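Local structure of PHOX (Pseudomonas fluorescens, 4A9V) at residues A[9-14]-A[518-523]; A[197-202]-A[225-230]; A[327-332]-A[381-386]. The protein hydrolyses phosphate monoesters as an alkaline phosphatase of the PhoX family, a beta-propeller enzyme whose iron-calcium cofactor catalyses phosphotransfer. One frame throughout, in Å; residues are numbered along the deposited sequence.

From the N terminus, residues 9-14 form a loop ahead of strand 30-37, and contact 1 joins them to 518-523, tying this loop to the sheet that ends in strand 521-526; its closure spans nearly the whole chain. Contacts 2 and 3 both fall within that span and follow one another. Contact 2 closes a short excursion of 22 residues around helix 211-216, between strands 189-193 and 249-252. Contact 3 closes a loop of 48 residues, holding strand 340-347 and helices 364-369 and 371-377, and ties the end of strand 322-329 to the chain entering strand 386-391. Contacts 1 and 2 lie on opposite sides of the chain's centre, their own centres about 45 Å apart.

Contact 1. Residues A[9-14]-A[518-523]; sequences RLLGFD and TGEIRR
Arg522 reaches across to the loop 9-14 with its methylenes fully stretched and sets its guanidinium against the backbone of Phe13. Arg522 NH1 gives a hydrogen bond to Phe13 O at 2.8 Å, with an N-H...O angle of 161°. The oxygen lies in the guanidinium plane, whereas the nitrogen stands well above the plane of the carbonyl. The same NH1 donates to a water that in turn donates to Leu11 O, so this one nitrogen links two carbonyls of the loop, one directly and one through the solvent molecule. Over one face of the guanidinium sits Leu11 CB, 4.0 Å from Arg522 NE. Rotation of the group is further restricted from within its own segment, by the loop residue Glu520: NE and NH2 of Arg522 grip it side-on, both on the single oxygen OE2 and from the same face of the carboxylate, with Arg522 NE to Glu520 OE2 at 2.8 Å in a salt bridge. In one of its two conformers the carboxylate of Asp14 comes near the guanidinium, out of its plane, and may add a weak attraction.

The apolar part is built by Leu11 and Phe13. Leu11 CD1 lies 3.9 Å from Glu520 CG, the two side chains running antiparallel, flank to flank. With CG placed between its backbone N and carbonyl carbon (chi1 63°), Phe13 runs its ring back alongside Arg522, where Phe13 CE2 comes to 3.8 Å from Arg522 CB; ring and guanidinium planes are 78° apart. At the ring edge, Phe13 CE2 is 3.4 Å from Arg523 O.

This is packing of the N-terminal segment on a propeller sheet, away from the iron-calcium site. Strand 521-526 is an outermost strand of its four-stranded antiparallel sheet, and Leu11 and Phe13 also touch Cys513 on the adjoining strand 510-514.

Contact 2. Residues A[197-202]-A[225-230]; sequences TDCFGS and INWHPF
Trp227 turns the six-membered part of its indole toward Cys199, whose sulfur meets it obliquely: Cys199 SG is 3.5 Å from Trp227 CZ3 and lies 37° off the normal at the ring centroid, a sulfur-aromatic contact. CB of the cysteine touches the same CZ3 carbon. Ile225 CG2 lies over one face of the indole, toward its rim, from within its own segment and also packs 3.9 Å from Cys199 CA, while Ile225 CG1 comes to 3.2 Å from Asp198 O.

Further along, the imidazole of His228 lies flat over the backbone. Gly201 CA is 3.7 Å from the centroid of the His228 ring and 17° off its normal, a CH-pi contact, and Ser202 N is over the same face; Pro229 CD covers the opposite one. The ring packs directly on the alpha carbon of Gly201, on the side where a CB would project. The two segments belong to the excursion around helix 211-216 that the propeller sheet throws out between strands 189-193 and 249-252, and Trp227 lies against helix 107-115 through Val110, Ala113 and Leu114.

No direct hydrogen bond crosses here; a water does the bridging. It donates to Cys199 O, accepts from His228 N, and is hydrogen-bonded to His228 ND1 at 2.8 Å, in the plane of the imidazole. Asp198, whose side chain is about 9 Å from the bound mu-oxo-diiron, forms a salt bridge with Arg223.

Contact 3. Residues A[327-332]-A[381-386]; sequences ARFDAG and TRMDRP
The end of strand 322-329, in an antiparallel sheet of this beta-propeller, is met by the chain that runs into strand 386-391. Thr381 bonds here with both backbone and side chain. Thr381 N donates to Ala327 O at 3.1 Å, and Thr381 OG1 accepts from Phe329 N at 2.8 Å with an N-H...O angle of 164°. The torsion that sets this hydroxyl anti to the carbonyl carbon (chi1 -56°) also brings Thr381 OG1 to 3.3 Å from Arg328 CG, the arginine running nearly perpendicular to it. One water donates to both Ala327 O and Thr381 O. A valine in place of Thr381 would probably leave the amide of Phe329 without its acceptor, and the chain tied to the strand by the backbone bond to Ala327 with no side-chain bond beside it.

Phe329 presents the edge of its ring to Thr381 CB. Met383, its chain turned about CB-CG (chi2 -59°), brings its sulfur obliquely to the ring in a Met-aromatic contact, Met383 SD to Phe329 CD1 3.7 Å. Both Phe329 and Met383 also pack on Ile298 of strand 296-303, which neighbours 322-329 in the sheet, and Met383 reaches Leu402 of strand 398-402.

Contact 1. Residues A[9-14]-A[518-523]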
loop_
_atom_site.group_PDB
_atom_site.type_symbol
_atom_site.label_atom_id
_atom_site.label_comp_id
_atom_site.label_asym_id
_atom_site.label_seq_id
_atom_site.Cartn_x
_atom_site.Cartn_y
_atom_site.Cartn_z
ATOM N N ARG A 9 -20.354 -7.691 19.196
ATOM C CA ARG A 9 -20.160 -9.121 19.004
ATOM C C ARG A 9 -18.718 -9.408 18.590
ATOM O O ARG A 9 -18.175 -10.472 18.887
ATOM C CB ARG A 9 -21.130 -9.626 17.931
ATOM C CG ARG A 9 -20.952 -11.085 17.545
ATOM C CD ARG A 9 -21.748 -11.421 16.291
ATOM N NE ARG A 9 -21.640 -10.379 15.270
ATOM C CZ ARG A 9 -20.803 -10.429 14.237
ATOM N NH1 ARG A 9 -19.947 -11.437 14.127
ATOM N NH2 ARG A 9 -20.755 -9.429 13.364
ATOM N N LEU A 10 -18.068 -8.406 18.010
ATOM C CA LEU A 10 -16.835 -8.617 17.271
ATOM C C LEU A 10 -15.616 -8.261 18.098
ATOM O O LEU A 10 -14.525 -8.722 17.796
ATOM C CB LEU A 10 -16.811 -7.789 15.986
ATOM C CG LEU A 10 -17.688 -8.307 14.856
ATOM C CD1 LEU A 10 -17.707 -7.297 13.722
ATOM C CD2 LEU A 10 -17.169 -9.653 14.383
ATOM N N LEU A 11 -15.738 -7.234 18.929
ATOM C CA LEU A 11 -14.566 -6.669 19.581
ATOM C C LEU A 11 -14.356 -7.309 20.954
ATOM O O LEU A 11 -15.124 -7.062 21.885
ATOM C CB LEU A 11 -14.699 -5.150 19.692
ATOM C CG LEU A 11 -14.870 -4.417 18.354
ATOM C CD1 LEU A 11 -15.040 -2.926 18.583
ATOM C CD2 LEU A 11 -13.709 -4.686 17.406
ATOM N N GLY A 12 -13.378 -8.208 21.039
ATOM C CA GLY A 12 -13.253 -9.090 22.193
ATOM C C GLY A 12 -12.223 -8.650 23.222
ATOM O O GLY A 12 -12.036 -9.328 24.231
ATOM N N PHE A 13 -11.575 -7.513 22.983
ATOM C CA PHE A 13 -10.517 -7.005 23.855
ATOM C C PHE A 13 -10.848 -5.575 24.290
ATOM O O PHE A 13 -11.623 -4.884 23.634
ATOM C CB PHE A 13 -9.173 -7.033 23.124
ATOM C CG PHE A 13 -9.122 -6.134 21.916
ATOM C CD1 PHE A 13 -9.647 -6.542 20.694
ATOM C CD2 PHE A 13 -8.702 -4.824 22.042
ATOM C CE1 PHE A 13 -9.732 -5.661 19.628
ATOM C CE2 PHE A 13 -8.795 -3.939 20.983
ATOM C CZ PHE A 13 -9.330 -4.353 19.781
ATOM N N ASP A 14 -10.256 -5.148 25.402
ATOM C CA ASP A 14 -10.408 -3.781 25.892
ATOM C C ASP A 14 -9.437 -2.851 25.185
ATOM O O ASP A 14 -8.255 -3.161 25.043
ATOM C CB ASP A 14 -10.142 -3.720 27.397
ATOM C CG ASP A 14 -11.249 -4.347 28.211
ATOM O OD1 ASP A 14 -12.280 -4.720 27.617
ATOM O OD2 ASP A 14 -11.178 -4.262 29.455
ATOM N N THR A 518 -21.611 -1.225 14.028
ATOM C CA THR A 518 -21.902 -0.330 15.132
ATOM C C THR A 518 -21.064 0.934 15.076
ATOM O O THR A 518 -21.411 1.924 15.715
ATOM C CB THR A 518 -21.670 -0.989 16.496
ATOM O OG1 THR A 518 -20.266 -1.172 16.684
ATOM C CG2 THR A 518 -22.395 -2.327 16.599
ATOM N N GLY A 519 -19.953 0.892 14.345
ATOM C CA GLY A 519 -19.031 2.006 14.281
ATOM C C GLY A 519 -18.008 2.051 15.398
ATOM O O GLY A 519 -17.129 2.906 15.378
ATOM N N GLU A 520 -18.116 1.148 16.373
ATOM C CA GLU A 520 -17.215 1.184 17.518
ATOM C C GLU A 520 -15.779 0.887 17.088
ATOM O O GLU A 520 -15.534 -0.048 16.318
ATOM C CB GLU A 520 -17.660 0.187 18.591
ATOM C CG GLU A 520 -16.831 0.287 19.861
ATOM C CD GLU A 520 -17.275 -0.646 20.972
ATOM O OE1 GLU A 520 -18.212 -1.452 20.770
ATOM O OE2 GLU A 520 -16.616 -0.622 22.034
ATOM N N ILE A 521 -14.832 1.624 17.664
ATOM C CA ILE A 521 -13.405 1.465 17.396
ATOM C C ILE A 521 -12.651 1.332 18.718
ATOM O O ILE A 521 -12.863 2.134 19.634
ATOM C CB ILE A 521 -12.853 2.679 16.615
ATOM C CG1 ILE A 521 -13.566 2.801 15.265
ATOM C CG2 ILE A 521 -11.354 2.544 16.417
ATOM C CD1 ILE A 521 -13.370 4.136 14.572
ATOM N N ARG A 522 -11.794 0.318 18.817
ATOM C CA ARG A 522 -10.927 0.119 19.979
ATOM C C ARG A 522 -9.468 0.041 19.547
ATOM O O ARG A 522 -9.138 -0.605 18.553
ATOM C CB ARG A 522 -11.314 -1.162 20.725
ATOM C CG ARG A 522 -12.720 -1.132 21.294
ATOM C CD ARG A 522 -13.029 -2.370 22.111
ATOM N NE ARG A 522 -14.429 -2.353 22.492
ATOM C CZ ARG A 522 -15.007 -3.238 23.286
ATOM N NH1 ARG A 522 -14.306 -4.231 23.799
ATOM N NH2 ARG A 522 -16.305 -3.149 23.515
ATOM N N ARG A 523 -8.579 0.667 20.309
ATOM C CA ARG A 523 -7.147 0.582 20.041
ATOM C C ARG A 523 -6.613 -0.775 20.476
ATOM O O ARG A 523 -6.884 -1.226 21.595
ATOM C CB ARG A 523 -6.391 1.704 20.759
ATOM C CG ARG A 523 -4.946 1.826 20.316
ATOM C CD ARG A 523 -4.199 2.933 21.044
ATOM N NE ARG A 523 -4.749 4.255 20.760
ATOM C CZ ARG A 523 -5.474 4.977 21.610
ATOM N NH1 ARG A 523 -5.770 4.524 22.821
ATOM N NH2 ARG A 523 -5.849 6.203 21.275
HETATM O O HOH W 1 -15.066 -7.143 24.835
#

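Contact 2. Residues A[197-202]-A[225-230]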
loop_
_atom_site.group_PDB
_atom_site.type_symbol
_atom_site.label_atom_id
_atom_site.label_comp_id
_atom_site.label_asym_id
_atom_site.label_seq_id
_atom_site.Cartn_x
_atom_site.Cartn_y
_atom_site.Cartn_z
ATOM N N THR A 197 7.942 8.172 -8.759
ATOM C CA THR A 197 8.468 9.401 -9.340
ATOM C C THR A 197 9.572 10.010 -8.488
ATOM O O THR A 197 10.438 10.705 -9.016
ATOM C CB THR A 197 7.351 10.442 -9.534
ATOM O OG1 THR A 197 6.655 10.620 -8.297
ATOM C CG2 THR A 197 6.362 9.988 -10.588
ATOM N N ASP A 198 9.556 9.735 -7.184
ATOM C CA ASP A 198 10.561 10.269 -6.257
ATOM C C ASP A 198 11.971 9.892 -6.695
ATOM O O ASP A 198 12.939 10.569 -6.342
ATOM C CB ASP A 198 10.338 9.710 -4.851
ATOM C CG ASP A 198 9.082 10.240 -4.185
ATOM O OD1 ASP A 198 8.325 11.010 -4.814
ATOM O OD2 ASP A 198 8.859 9.873 -3.011
ATOM N N CYS A 199 12.086 8.746 -7.360
ATOM C CA CYS A 199 13.371 8.124 -7.660
ATOM C C CYS A 199 14.045 8.704 -8.894
ATOM O O CYS A 199 15.180 8.350 -9.191
ATOM C CB CYS A 199 13.170 6.624 -7.849
ATOM S SG CYS A 199 12.539 5.795 -6.385
ATOM N N PHE A 200 13.321 9.533 -9.643
ATOM C CA PHE A 200 13.833 10.089 -10.890
ATOM C C PHE A 200 14.304 11.520 -10.687
ATOM O O PHE A 200 13.809 12.237 -9.825
ATOM C CB PHE A 200 12.746 10.036 -11.961
ATOM C CG PHE A 200 12.410 8.638 -12.402
ATOM C CD1 PHE A 200 11.572 7.834 -11.641
ATOM C CD2 PHE A 200 12.999 8.094 -13.534
ATOM C CE1 PHE A 200 11.339 6.520 -12.000
ATOM C CE2 PHE A 200 12.770 6.781 -13.901
ATOM C CZ PHE A 200 11.949 5.987 -13.121
ATOM N N GLY A 201 15.313 11.905 -11.450
ATOM C CA GLY A 201 15.765 13.287 -11.470
ATOM C C GLY A 201 16.313 13.607 -12.839
ATOM O O GLY A 201 16.014 12.902 -13.798
ATOM N N SER A 202 17.119 14.655 -12.939
ATOM C CA SER A 202 17.777 14.953 -14.187
ATOM C C SER A 202 19.136 15.562 -13.916
ATOM O O SER A 202 19.311 16.311 -12.950
ATOM C CB SER A 202 16.942 15.918 -15.027
ATOM O OG SER A 202 17.624 16.231 -16.229
ATOM N N ILE A 225 16.252 11.265 -3.217
ATOM C CA ILE A 225 16.636 9.889 -3.521
ATOM C C ILE A 225 18.023 9.838 -4.189
ATOM O O ILE A 225 18.902 9.080 -3.760
ATOM C CB ILE A 225 15.566 9.201 -4.404
ATOM C CG1 ILE A 225 14.210 9.179 -3.694
ATOM C CG2 ILE A 225 16.005 7.799 -4.787
ATOM C CD1 ILE A 225 14.236 8.542 -2.325
ATOM N N ASN A 226 18.217 10.644 -5.232
ATOM C CA ASN A 226 19.535 10.895 -5.798
ATOM C C ASN A 226 20.222 9.607 -6.249
ATOM O O ASN A 226 21.409 9.371 -6.001
ATOM C CB ASN A 226 20.368 11.713 -4.814
ATOM C CG ASN A 226 19.769 13.088 -4.568
ATOM O OD1 ASN A 226 19.204 13.690 -5.479
ATOM N ND2 ASN A 226 19.754 13.516 -3.313
ATOM N N TRP A 227 19.483 8.849 -7.056
ATOM C CA TRP A 227 20.044 7.747 -7.830
ATOM C C TRP A 227 20.598 8.207 -9.155
ATOM O O TRP A 227 21.588 7.665 -9.643
ATOM C CB TRP A 227 18.974 6.693 -8.083
ATOM C CG TRP A 227 18.489 6.003 -6.843
ATOM C CD1 TRP A 227 19.026 6.067 -5.561
ATOM C CD2 TRP A 227 17.369 5.079 -6.755
ATOM N NE1 TRP A 227 18.332 5.250 -4.710
ATOM C CE2 TRP A 227 17.276 4.691 -5.352
ATOM C CE3 TRP A 227 16.376 4.686 -7.629
ATOM C CZ2 TRP A 227 16.266 3.873 -4.891
ATOM C CZ3 TRP A 227 15.367 3.859 -7.159
ATOM C CH2 TRP A 227 15.308 3.468 -5.819
ATOM N N HIS A 228 19.949 9.192 -9.766
ATOM C CA HIS A 228 20.280 9.604 -11.128
ATOM C C HIS A 228 21.696 10.089 -11.364
ATOM O O HIS A 228 22.185 9.965 -12.482
ATOM C CB HIS A 228 19.271 10.637 -11.632
ATOM C CG HIS A 228 19.258 11.918 -10.834
ATOM N ND1 HIS A 228 18.568 12.048 -9.677
ATOM C CD2 HIS A 228 19.874 13.141 -11.067
ATOM C CE1 HIS A 228 18.788 13.277 -9.172
ATOM N NE2 HIS A 228 19.586 13.944 -10.022
ATOM N N PRO A 229 22.412 10.566 -10.325
ATOM C CA PRO A 229 23.800 10.958 -10.598
ATOM C C PRO A 229 24.722 9.770 -10.860
ATOM O O PRO A 229 25.803 9.949 -11.418
ATOM C CB PRO A 229 24.217 11.692 -9.318
ATOM C CG PRO A 229 22.937 12.171 -8.728
ATOM C CD PRO A 229 21.961 11.073 -9.019
ATOM N N PHE A 230 24.276 8.562 -10.519
ATOM C CA PHE A 230 25.124 7.382 -10.642
ATOM C C PHE A 230 24.517 6.290 -11.522
ATOM O O PHE A 230 25.238 5.394 -11.964
ATOM C CB PHE A 230 25.461 6.824 -9.262
ATOM C CG PHE A 230 26.201 7.791 -8.387
ATOM C CD1 PHE A 230 27.537 8.064 -8.620
ATOM C CD2 PHE A 230 25.532 8.525 -7.423
ATOM C CE1 PHE A 230 28.201 9.028 -7.889
ATOM C CE2 PHE A 230 26.199 9.465 -6.663
ATOM C CZ PHE A 230 27.531 9.728 -6.907
HETATM O O HOH W 2 17.295 9.932 -8.422
#

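Contact 3. Residues A[327-332]-A[381-386]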
loop_
_atom_site.group_PDB
_atom_site.type_symbol
_atom_site.label_atom_id
_atom_site.label_comp_id
_atom_site.label_asym_id
_atom_site.label_seq_id
_atom_site.Cartn_x
_atom_site.Cartn_y
_atom_site.Cartn_z
ATOM N N ALA A 327 -13.835 7.162 -9.852
ATOM C CA ALA A 327 -15.000 7.528 -9.056
ATOM C C ALA A 327 -15.319 9.017 -9.099
ATOM O O ALA A 327 -14.425 9.867 -8.992
ATOM C CB ALA A 327 -14.811 7.090 -7.611
ATOM N N ARG A 328 -16.620 9.302 -9.072
ATOM C CA ARG A 328 -17.142 10.609 -8.695
ATOM C C ARG A 328 -18.091 10.415 -7.514
ATOM O O ARG A 328 -18.812 9.424 -7.450
ATOM C CB ARG A 328 -17.876 11.264 -9.875
ATOM C CG ARG A 328 -18.247 12.720 -9.633
ATOM C CD ARG A 328 -19.116 13.295 -10.739
ATOM N NE ARG A 328 -18.413 13.369 -12.011
ATOM C CZ ARG A 328 -19.009 13.635 -13.167
ATOM N NH1 ARG A 328 -20.325 13.773 -13.210
ATOM N NH2 ARG A 328 -18.307 13.686 -14.288
ATOM N N PHE A 329 -18.000 11.296 -6.525
ATOM C CA PHE A 329 -18.852 11.249 -5.342
ATOM C C PHE A 329 -19.672 12.523 -5.306
ATOM O O PHE A 329 -19.118 13.615 -5.495
ATOM C CB PHE A 329 -18.003 11.191 -4.072
ATOM C CG PHE A 329 -17.130 9.969 -3.970
ATOM C CD1 PHE A 329 -15.864 9.964 -4.535
ATOM C CD2 PHE A 329 -17.560 8.830 -3.307
ATOM C CE1 PHE A 329 -15.065 8.837 -4.492
ATOM C CE2 PHE A 329 -16.755 7.701 -3.259
ATOM C CZ PHE A 329 -15.529 7.689 -3.896
ATOM N N ASP A 330 -20.965 12.406 -5.020
ATOM C CA ASP A 330 -21.801 13.584 -4.871
ATOM C C ASP A 330 -21.581 14.273 -3.529
ATOM O O ASP A 330 -20.696 13.906 -2.761
ATOM C CB ASP A 330 -23.282 13.254 -5.134
ATOM C CG ASP A 330 -23.971 12.514 -3.986
ATOM O OD1 ASP A 330 -23.428 12.410 -2.865
ATOM O OD2 ASP A 330 -25.125 12.092 -4.210
ATOM N N ALA A 331 -22.274 15.385 -3.336
ATOM C CA ALA A 331 -22.057 16.245 -2.179
ATOM C C ALA A 331 -22.558 15.619 -0.884
ATOM O O ALA A 331 -22.282 16.129 0.196
ATOM C CB ALA A 331 -22.726 17.592 -2.400
ATOM N N GLY A 332 -23.395 14.594 -1.001
ATOM C CA GLY A 332 -23.989 13.962 0.159
ATOM C C GLY A 332 -25.009 14.829 0.864
ATOM O O GLY A 332 -25.395 15.894 0.378
ATOM N N THR A 381 -13.756 12.895 -8.838
ATOM C CA THR A 381 -13.712 13.713 -7.630
ATOM C C THR A 381 -12.338 13.643 -6.972
ATOM O O THR A 381 -11.855 12.559 -6.635
ATOM C CB THR A 381 -14.759 13.243 -6.608
ATOM O OG1 THR A 381 -16.060 13.243 -7.209
ATOM C CG2 THR A 381 -14.745 14.114 -5.358
ATOM N N ARG A 382 -11.730 14.804 -6.758
ATOM C CA ARG A 382 -10.441 14.884 -6.076
ATOM C C ARG A 382 -10.581 14.520 -4.603
ATOM O O ARG A 382 -11.473 15.024 -3.922
ATOM C CB ARG A 382 -9.893 16.303 -6.217
ATOM C CG ARG A 382 -9.658 16.714 -7.665
ATOM C CD ARG A 382 -8.993 18.073 -7.755
ATOM N NE ARG A 382 -7.588 17.988 -7.379
ATOM C CZ ARG A 382 -6.743 19.008 -7.436
ATOM N NH1 ARG A 382 -7.215 20.227 -7.630
ATOM N NH2 ARG A 382 -5.443 18.825 -7.232
ATOM N N MET A 383 -9.717 13.623 -4.125
ATOM C CA MET A 383 -9.878 13.005 -2.811
ATOM C C MET A 383 -8.729 13.347 -1.859
ATOM O O MET A 383 -7.606 13.644 -2.281
ATOM C CB MET A 383 -9.983 11.484 -2.950
ATOM C CG MET A 383 -11.117 11.015 -3.855
ATOM S SD MET A 383 -12.766 11.540 -3.357
ATOM C CE MET A 383 -13.031 10.503 -1.925
ATOM N N ASP A 384 -9.003 13.181 -0.565
ATOM C CA ASP A 384 -8.007 13.390 0.491
ATOM C C ASP A 384 -7.093 12.157 0.657
ATOM O O ASP A 384 -7.178 11.434 1.652
ATOM C CB ASP A 384 -8.696 13.668 1.837
ATOM C CG ASP A 384 -9.382 15.023 1.920
ATOM O OD1 ASP A 384 -9.234 15.851 0.995
ATOM O OD2 ASP A 384 -10.023 15.250 2.977
ATOM N N ARG A 385 -6.182 11.967 -0.292
ATOM C CA ARG A 385 -5.154 10.922 -0.213
ATOM C C ARG A 385 -5.725 9.538 0.060
ATOM O O ARG A 385 -5.507 8.951 1.126
ATOM C CB ARG A 385 -4.095 11.262 0.827
ATOM C CG ARG A 385 -3.283 12.496 0.494
ATOM C CD ARG A 385 -2.138 12.645 1.470
ATOM N NE ARG A 385 -1.250 11.497 1.380
ATOM C CZ ARG A 385 -0.466 11.081 2.363
ATOM N NH1 ARG A 385 -0.238 11.880 3.397
ATOM N NH2 ARG A 385 0.204 9.942 2.239
ATOM N N PRO A 386 -6.364 8.944 -0.952
ATOM C CA PRO A 386 -6.752 7.544 -0.844
ATOM C C PRO A 386 -5.556 6.645 -0.596
ATOM O O PRO A 386 -4.576 6.695 -1.343
ATOM C CB PRO A 386 -7.379 7.239 -2.211
ATOM C CG PRO A 386 -7.666 8.560 -2.833
ATOM C CD PRO A 386 -6.653 9.506 -2.281
HETATM O O HOH W 3 -12.124 9.732 -7.282
#